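Endoglucanase EG-II (Hypocrea jecorina, PDB 3QR3) hydrolyses internal beta-1,4-glucosidic bonds of cellulose as an endoglucanase, using a glycoside hydrolase family 5 catalytic domain folded as a TIM barrel. Local coordinates at residues A[9-12]-A[13-16]; A[22-25]-A[26-29]; A[64-67]-A[68-72]. All blocks are in the same frame, centred on the assembly; numbering follows the deposited sequence.

Contact 1: residues A[9-12]-A[13-16]; sequences NIAG and FDFG
Gly12 and Phe15 are joined by their backbones and again by an aromatic ring, as the chain turns just beyond the end of strand 5-11. Two direct hydrogen bonds hold the bend. Phe15 N donates to Gly12 O over 3.1 Å and closes a type I beta turn from Gly12 to Phe15; the donor sits well above the carbonyl plane. The second bond runs from side chain to backbone: Gly12 N reaches Asp14 OD1 at 2.7 Å, short and nearly straight at 165°, meeting the oxygen almost along its C-O axis. Asp14 can offer this oxygen because its CG lies between its own backbone N and carbonyl carbon (chi1 59°), which folds the short side chain back over the turn. A water adds a third link, donating to Ile10 O and accepting from Phe13 N, and lies in the plane of the Phe13 ring at its edge.

Apolar contacts gather on the Phe15 ring. Gly12 CA rests over one face, 3.9 Å from the ring centroid and 19° off the normal, a CH-pi contact. The small methyl of Ala11 touches both Phe15 CE1, 3.9 Å from CB, and Asp14 OD1, where ring and carboxylate come together. At Gly12, the positive phi would press a side chain against the preceding carbonyl oxygen, so glycine suits this place. Phe13 instead sends its ring away from residues 9-12, and there it meets Tyr86 edge-to-face.

The arrangement is a beta turn braced by an aspartate, leading out of the first strand of the eight-stranded TIM barrel into the long loop before helix 44-55.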
loop_
_atom_site.group_PDB
_atom_site.type_symbol
_atom_site.label_atom_id
_atom_site.label_comp_id
_atom_site.label_asym_id
_atom_site.label_seq_id
_atom_site.Cartn_x
_atom_site.Cartn_y
_atom_site.Cartn_z
ATOM N N ASN A 9 3.630 6.229 -1.311
ATOM C CA ASN A 9 3.521 5.817 0.079
ATOM C C ASN A 9 4.048 6.912 0.996
ATOM O O ASN A 9 5.162 7.388 0.799
ATOM C CB ASN A 9 4.358 4.568 0.288
ATOM C CG ASN A 9 3.656 3.315 -0.190
ATOM O OD1 ASN A 9 3.012 2.638 0.596
ATOM N ND2 ASN A 9 3.777 3.007 -1.477
ATOM N N ILE A 10 3.233 7.316 1.970
ATOM C CA ILE A 10 3.610 8.307 2.980
ATOM C C ILE A 10 3.894 7.539 4.262
ATOM O O ILE A 10 2.998 7.312 5.067
ATOM C CB ILE A 10 2.460 9.311 3.222
ATOM C CG1 ILE A 10 1.964 9.877 1.883
ATOM C CG2 ILE A 10 2.904 10.436 4.169
ATOM C CD1 ILE A 10 2.994 10.767 1.174
ATOM N N ALA A 11 5.141 7.111 4.422
ATOM C CA ALA A 11 5.513 6.153 5.464
ATOM C C ALA A 11 5.856 6.810 6.807
ATOM O O ALA A 11 6.070 8.020 6.885
ATOM C CB ALA A 11 6.682 5.277 4.978
ATOM N N GLY A 12 5.925 5.998 7.859
ATOM C CA GLY A 12 6.293 6.485 9.178
ATOM C C GLY A 12 5.523 5.833 10.316
ATOM O O GLY A 12 6.112 5.463 11.349
ATOM N N PHE A 13 4.210 5.679 10.148
ATOM C CA PHE A 13 3.415 4.963 11.154
ATOM C C PHE A 13 3.845 3.489 11.199
ATOM O O PHE A 13 3.458 2.730 12.103
ATOM C CB PHE A 13 1.911 5.078 10.887
ATOM C CG PHE A 13 1.262 6.323 11.473
ATOM C CD1 PHE A 13 0.968 6.402 12.821
ATOM C CD2 PHE A 13 0.902 7.383 10.654
ATOM C CE1 PHE A 13 0.350 7.531 13.354
ATOM C CE2 PHE A 13 0.291 8.518 11.177
ATOM C CZ PHE A 13 0.020 8.588 12.538
ATOM N N ASP A 14 4.663 3.092 10.230
ATOM C CA ASP A 14 5.137 1.716 10.151
ATOM C C ASP A 14 6.606 1.565 10.535
ATOM O O ASP A 14 7.144 0.455 10.508
ATOM C CB ASP A 14 4.972 1.202 8.728
ATOM C CG ASP A 14 5.740 2.039 7.739
ATOM O OD1 ASP A 14 5.677 3.279 7.862
ATOM O OD2 ASP A 14 6.416 1.471 6.859
ATOM N N PHE A 15 7.283 2.662 10.854
ATOM C CA PHE A 15 8.676 2.528 11.261
ATOM C C PHE A 15 8.689 1.690 12.529
ATOM O O PHE A 15 7.838 1.857 13.398
ATOM C CB PHE A 15 9.329 3.886 11.474
ATOM C CG PHE A 15 9.649 4.601 10.193
ATOM C CD1 PHE A 15 9.107 4.161 8.995
ATOM C CD2 PHE A 15 10.480 5.715 10.181
ATOM C CE1 PHE A 15 9.389 4.808 7.811
ATOM C CE2 PHE A 15 10.768 6.371 8.992
ATOM C CZ PHE A 15 10.219 5.924 7.812
ATOM N N GLY A 16 9.641 0.771 12.615
ATOM C CA GLY A 16 9.676 -0.162 13.722
ATOM C C GLY A 16 9.053 -1.507 13.378
ATOM O O GLY A 16 9.093 -2.416 14.202
HETATM O O HOH W 1 2.572 6.094 7.604
#

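Contact 2: residues A[22-25]-A[26-29]; sequences TCVT and SKVY
Lys27 lies beside Val24, and the two residues are linked through both backbone and side chains. Lys27 N donates to Val24 O at 2.9 Å with an N-H...O angle of 158°; the donor stands above the carbonyl plane. One residue on, Val28 N points very straight at Thr25 O, but the 3.4 Å separation makes that bond weak. Both bonds join residues three apart, the spacing of a 3-10 helix.

The Val24-Lys27 side-chain contact follows the same spacing. Val24 CG1 meets Lys27 CG at 3.6 Å, the side chains lying side by side and pointing the same way. Only the inner methylenes of Lys27 take part; the chain bends at chi2 and carries its amino group away, as suits an exposed site.

Two further contacts set a methyl against an oxygen. Val24 turns CG1 anti to its backbone N (chi1 -177°), which also brings this methyl within 3.5 Å of Ser26 OG. The branch of Val28 packs on a carbonyl, its CG2 3.4 Å from Thr25 O.

Among the polar side chains, Thr25 faces away from the turn, and its OG1 is hydrogen-bonded to Asn72 ND2 beyond helix 66-69. Just before the turn, Cys23 is tied to Cys17 by a disulfide.

This is a single turn of 3-10 helix at the protein surface, within the long loop that links strand 5-11 to helix 44-55 in the TIM barrel.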
loop_
_atom_site.group_PDB
_atom_site.type_symbol
_atom_site.label_atom_id
_atom_site.label_comp_id
_atom_site.label_asym_id
_atom_site.label_seq_id
_atom_site.Cartn_x
_atom_site.Cartn_y
_atom_site.Cartn_z
ATOM N N THR A 22 6.733 -8.203 13.518
ATOM C CA THR A 22 6.929 -7.471 14.764
ATOM C C THR A 22 6.978 -5.980 14.482
ATOM O O THR A 22 7.849 -5.505 13.749
ATOM C CB THR A 22 8.236 -7.873 15.478
ATOM O OG1 THR A 22 8.225 -9.280 15.722
ATOM C CG2 THR A 22 8.366 -7.144 16.828
ATOM N N CYS A 23 6.033 -5.243 15.057
ATOM C CA CYS A 23 6.087 -3.784 15.033
ATOM C C CYS A 23 6.307 -3.254 16.452
ATOM O O CYS A 23 5.450 -3.411 17.320
ATOM C CB CYS A 23 4.799 -3.203 14.450
ATOM S SG CYS A 23 4.544 -3.572 12.683
ATOM N N VAL A 24 7.461 -2.641 16.686
ATOM C CA VAL A 24 7.773 -2.048 17.982
ATOM C C VAL A 24 7.147 -0.668 18.037
ATOM O O VAL A 24 7.630 0.261 17.390
ATOM C CB VAL A 24 9.296 -1.889 18.151
ATOM C CG1 VAL A 24 9.622 -1.345 19.540
ATOM C CG2 VAL A 24 9.988 -3.220 17.894
ATOM N N THR A 25 6.079 -0.509 18.808
ATOM C CA THR A 25 5.312 0.738 18.733
ATOM C C THR A 25 6.070 1.967 19.220
ATOM O O THR A 25 5.770 3.089 18.819
ATOM C CB THR A 25 3.960 0.648 19.471
ATOM O OG1 THR A 25 4.180 0.305 20.842
ATOM C CG2 THR A 25 3.076 -0.399 18.811
ATOM N N SER A 26 7.054 1.766 20.088
ATOM C CA SER A 26 7.829 2.901 20.560
ATOM C C SER A 26 8.672 3.507 19.431
ATOM O O SER A 26 9.143 4.641 19.540
ATOM C CB SER A 26 8.711 2.496 21.742
ATOM O OG SER A 26 9.774 1.669 21.305
ATOM N N LYS A 27 8.853 2.766 18.343
ATOM C CA LYS A 27 9.717 3.239 17.260
ATOM C C LYS A 27 8.996 3.875 16.067
ATOM O O LYS A 27 9.640 4.194 15.058
ATOM C CB LYS A 27 10.647 2.122 16.783
ATOM C CG LYS A 27 11.328 1.390 17.929
ATOM C CD LYS A 27 12.811 1.180 17.694
ATOM C CE LYS A 27 13.509 0.801 18.995
ATOM N NZ LYS A 27 14.983 1.037 18.938
ATOM N N VAL A 28 7.683 4.074 16.156
ATOM C CA VAL A 28 6.991 4.756 15.049
ATOM C C VAL A 28 7.529 6.180 14.913
ATOM O O VAL A 28 7.963 6.776 15.892
ATOM C CB VAL A 28 5.458 4.805 15.235
ATOM C CG1 VAL A 28 4.873 3.388 15.240
ATOM C CG2 VAL A 28 5.103 5.562 16.516
ATOM N N TYR A 29 7.524 6.708 13.695
ATOM C CA TYR A 29 7.945 8.089 13.453
ATOM C C TYR A 29 6.955 8.641 12.433
ATOM O O TYR A 29 7.280 8.781 11.255
ATOM C CB TYR A 29 9.389 8.138 12.925
ATOM C CG TYR A 29 10.010 9.539 12.837
ATOM C CD1 TYR A 29 9.802 10.480 13.838
ATOM C CD2 TYR A 29 10.834 9.893 11.776
ATOM C CE1 TYR A 29 10.372 11.750 13.769
ATOM C CE2 TYR A 29 11.413 11.162 11.697
ATOM C CZ TYR A 29 11.171 12.086 12.696
ATOM O OH TYR A 29 11.750 13.341 12.642
#

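Contact 3: residues A[64-67]-A[68-72]; sequences VGWQ and YLVNN
Val64 packs against the short, one-turn helix 66-69 that follows it, and here the contact is tight and buried. Its chi1 of 56° places CG2 anti to the backbone N, 3.8 Å from Tyr68 CD2 and 4.0 Å from Leu69 CG, with both side chains crossing it at about a right angle. The branched valine thus gives the helix two methyls, CG2 against Tyr68 and Leu69 and CG1 against Leu69 CD1. On another side of the turn, Trp66 CD1 touches Val70 CG2, while the indole itself meets Trp110 edge-to-face.

Gly65 is the N-cap, and its carbonyl oxygen takes weak bonds from the N atoms of Tyr68 and Leu69; Trp66 O similarly receives weak bonds from Leu69 N and Val70 N. This short helix follows barrel strand 59-64 and ends in a Schellman motif: Asn72 N bonds to Gln67 O at 2.8 Å, in the carbonyl plane and on a lone pair, and Asn71 N bonds to Tyr68 O at 3.1 Å. Asn71 is the C-prime residue, with a positive phi of 42° that asparagine tolerates better than most residues.

Beyond this point the contact loosens toward solvent. Asn71 and Asn72 are exposed, and their polar side chains suit that surface. Asn72 still turns back, bringing OD1 to 3.4 Å from Gln67 CB, with the two amide planes 75° apart. Gln67, by contrast, is buried: its chain bends at chi2, and NE2 is satisfied by Gly21 O and Asn111 OD1.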
loop_
_atom_site.group_PDB
_atom_site.type_symbol
_atom_site.label_atom_id
_atom_site.label_comp_id
_atom_site.label_asym_id
_atom_site.label_seq_id
_atom_site.Cartn_x
_atom_site.Cartn_y
_atom_site.Cartn_z
ATOM N N VAL A 64 0.808 1.429 8.279
ATOM C CA VAL A 64 0.774 1.522 9.734
ATOM C C VAL A 64 0.848 0.134 10.348
ATOM O O VAL A 64 0.339 -0.844 9.782
ATOM C CB VAL A 64 -0.477 2.269 10.238
ATOM C CG1 VAL A 64 -1.732 1.606 9.708
ATOM C CG2 VAL A 64 -0.484 2.316 11.783
ATOM N N GLY A 65 1.502 0.047 11.498
ATOM C CA GLY A 65 1.638 -1.222 12.184
ATOM C C GLY A 65 0.345 -1.630 12.861
ATOM O O GLY A 65 -0.328 -0.813 13.490
ATOM N N TRP A 66 -0.015 -2.900 12.709
ATOM C CA TRP A 66 -1.144 -3.481 13.434
ATOM C C TRP A 66 -1.012 -3.186 14.933
ATOM O O TRP A 66 -1.952 -2.710 15.568
ATOM C CB TRP A 66 -1.144 -4.988 13.191
ATOM C CG TRP A 66 -2.295 -5.765 13.732
ATOM C CD1 TRP A 66 -3.319 -5.321 14.525
ATOM C CD2 TRP A 66 -2.514 -7.161 13.531
ATOM N NE1 TRP A 66 -4.180 -6.366 14.810
ATOM C CE2 TRP A 66 -3.696 -7.507 14.222
ATOM C CE3 TRP A 66 -1.815 -8.159 12.841
ATOM C CZ2 TRP A 66 -4.197 -8.810 14.234
ATOM C CZ3 TRP A 66 -2.314 -9.449 12.855
ATOM C CH2 TRP A 66 -3.497 -9.762 13.546
ATOM N N GLN A 67 0.167 -3.449 15.485
ATOM C CA GLN A 67 0.397 -3.279 16.923
ATOM C C GLN A 67 0.122 -1.851 17.352
ATOM O O GLN A 67 -0.360 -1.603 18.454
ATOM C CB GLN A 67 1.827 -3.684 17.314
ATOM C CG GLN A 67 2.076 -5.199 17.258
ATOM C CD GLN A 67 2.519 -5.681 15.876
ATOM O OE1 GLN A 67 2.142 -5.108 14.843
ATOM N NE2 GLN A 67 3.342 -6.726 15.855
ATOM N N TYR A 68 0.425 -0.904 16.473
ATOM C CA TYR A 68 0.199 0.497 16.790
ATOM C C TYR A 68 -1.295 0.798 16.974
ATOM O O TYR A 68 -1.697 1.471 17.927
ATOM C CB TYR A 68 0.777 1.413 15.703
ATOM C CG TYR A 68 0.522 2.861 16.018
ATOM C CD1 TYR A 68 1.275 3.523 16.982
ATOM C CD2 TYR A 68 -0.495 3.556 15.386
ATOM C CE1 TYR A 68 1.030 4.836 17.296
ATOM C CE2 TYR A 68 -0.747 4.876 15.685
ATOM C CZ TYR A 68 0.018 5.508 16.643
ATOM O OH TYR A 68 -0.242 6.820 16.942
ATOM N N LEU A 69 -2.114 0.303 16.050
ATOM C CA LEU A 69 -3.533 0.648 16.036
ATOM C C LEU A 69 -4.265 0.121 17.260
ATOM O O LEU A 69 -5.193 0.758 17.754
ATOM C CB LEU A 69 -4.215 0.157 14.748
ATOM C CG LEU A 69 -3.804 0.908 13.474
ATOM C CD1 LEU A 69 -4.512 0.339 12.263
ATOM C CD2 LEU A 69 -4.059 2.415 13.594
ATOM N N VAL A 70 -3.851 -1.042 17.749
ATOM C CA VAL A 70 -4.489 -1.630 18.915
ATOM C C VAL A 70 -3.611 -1.487 20.160
ATOM O O VAL A 70 -3.871 -2.110 21.179
ATOM C CB VAL A 70 -4.824 -3.111 18.687
ATOM C CG1 VAL A 70 -5.887 -3.256 17.592
ATOM C CG2 VAL A 70 -3.565 -3.898 18.342
ATOM N N ASN A 71 -2.577 -0.656 20.065
ATOM C CA ASN A 71 -1.595 -0.511 21.142
ATOM C C ASN A 71 -1.192 -1.851 21.762
ATOM O O ASN A 71 -1.275 -2.035 22.981
ATOM C CB ASN A 71 -2.103 0.458 22.222
ATOM C CG ASN A 71 -0.997 0.902 23.191
ATOM O OD1 ASN A 71 0.142 1.128 22.793
ATOM N ND2 ASN A 71 -1.348 1.045 24.460
ATOM N N ASN A 72 -0.754 -2.782 20.919
ATOM C CA ASN A 72 -0.270 -4.096 21.367
ATOM C C ASN A 72 -1.305 -5.028 21.998
ATOM O O ASN A 72 -0.944 -6.088 22.509
ATOM C CB ASN A 72 0.934 -3.929 22.293
ATOM C CG ASN A 72 2.088 -3.218 21.606
ATOM O OD1 ASN A 72 2.646 -3.717 20.622
ATOM N ND2 ASN A 72 2.448 -2.045 22.114
#

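How the contacts relate
From the N terminus, contact 1 closes a tight turn where strand 5-11 ends. Contact 2 closes its own turn a few residues later in the same long loop, and contact 3 turns the chain from the end of strand 59-64 through the short helix 66-69; the three lie in series, neither nesting nor crossing. In space they meet. The loop doubles back so that contacts 1 and 2 probably share backbone hydrogen bonds, Gly16 O with Val24 N and Gly12 O with Tyr29 N. Contact 2 lies against helix 66-69, with Thr25 CG2 on the Gln67 backbone. Phe13 packs on Val64 and Tyr68, joining the exits of two neighbouring barrel strands through contacts 1 and 3.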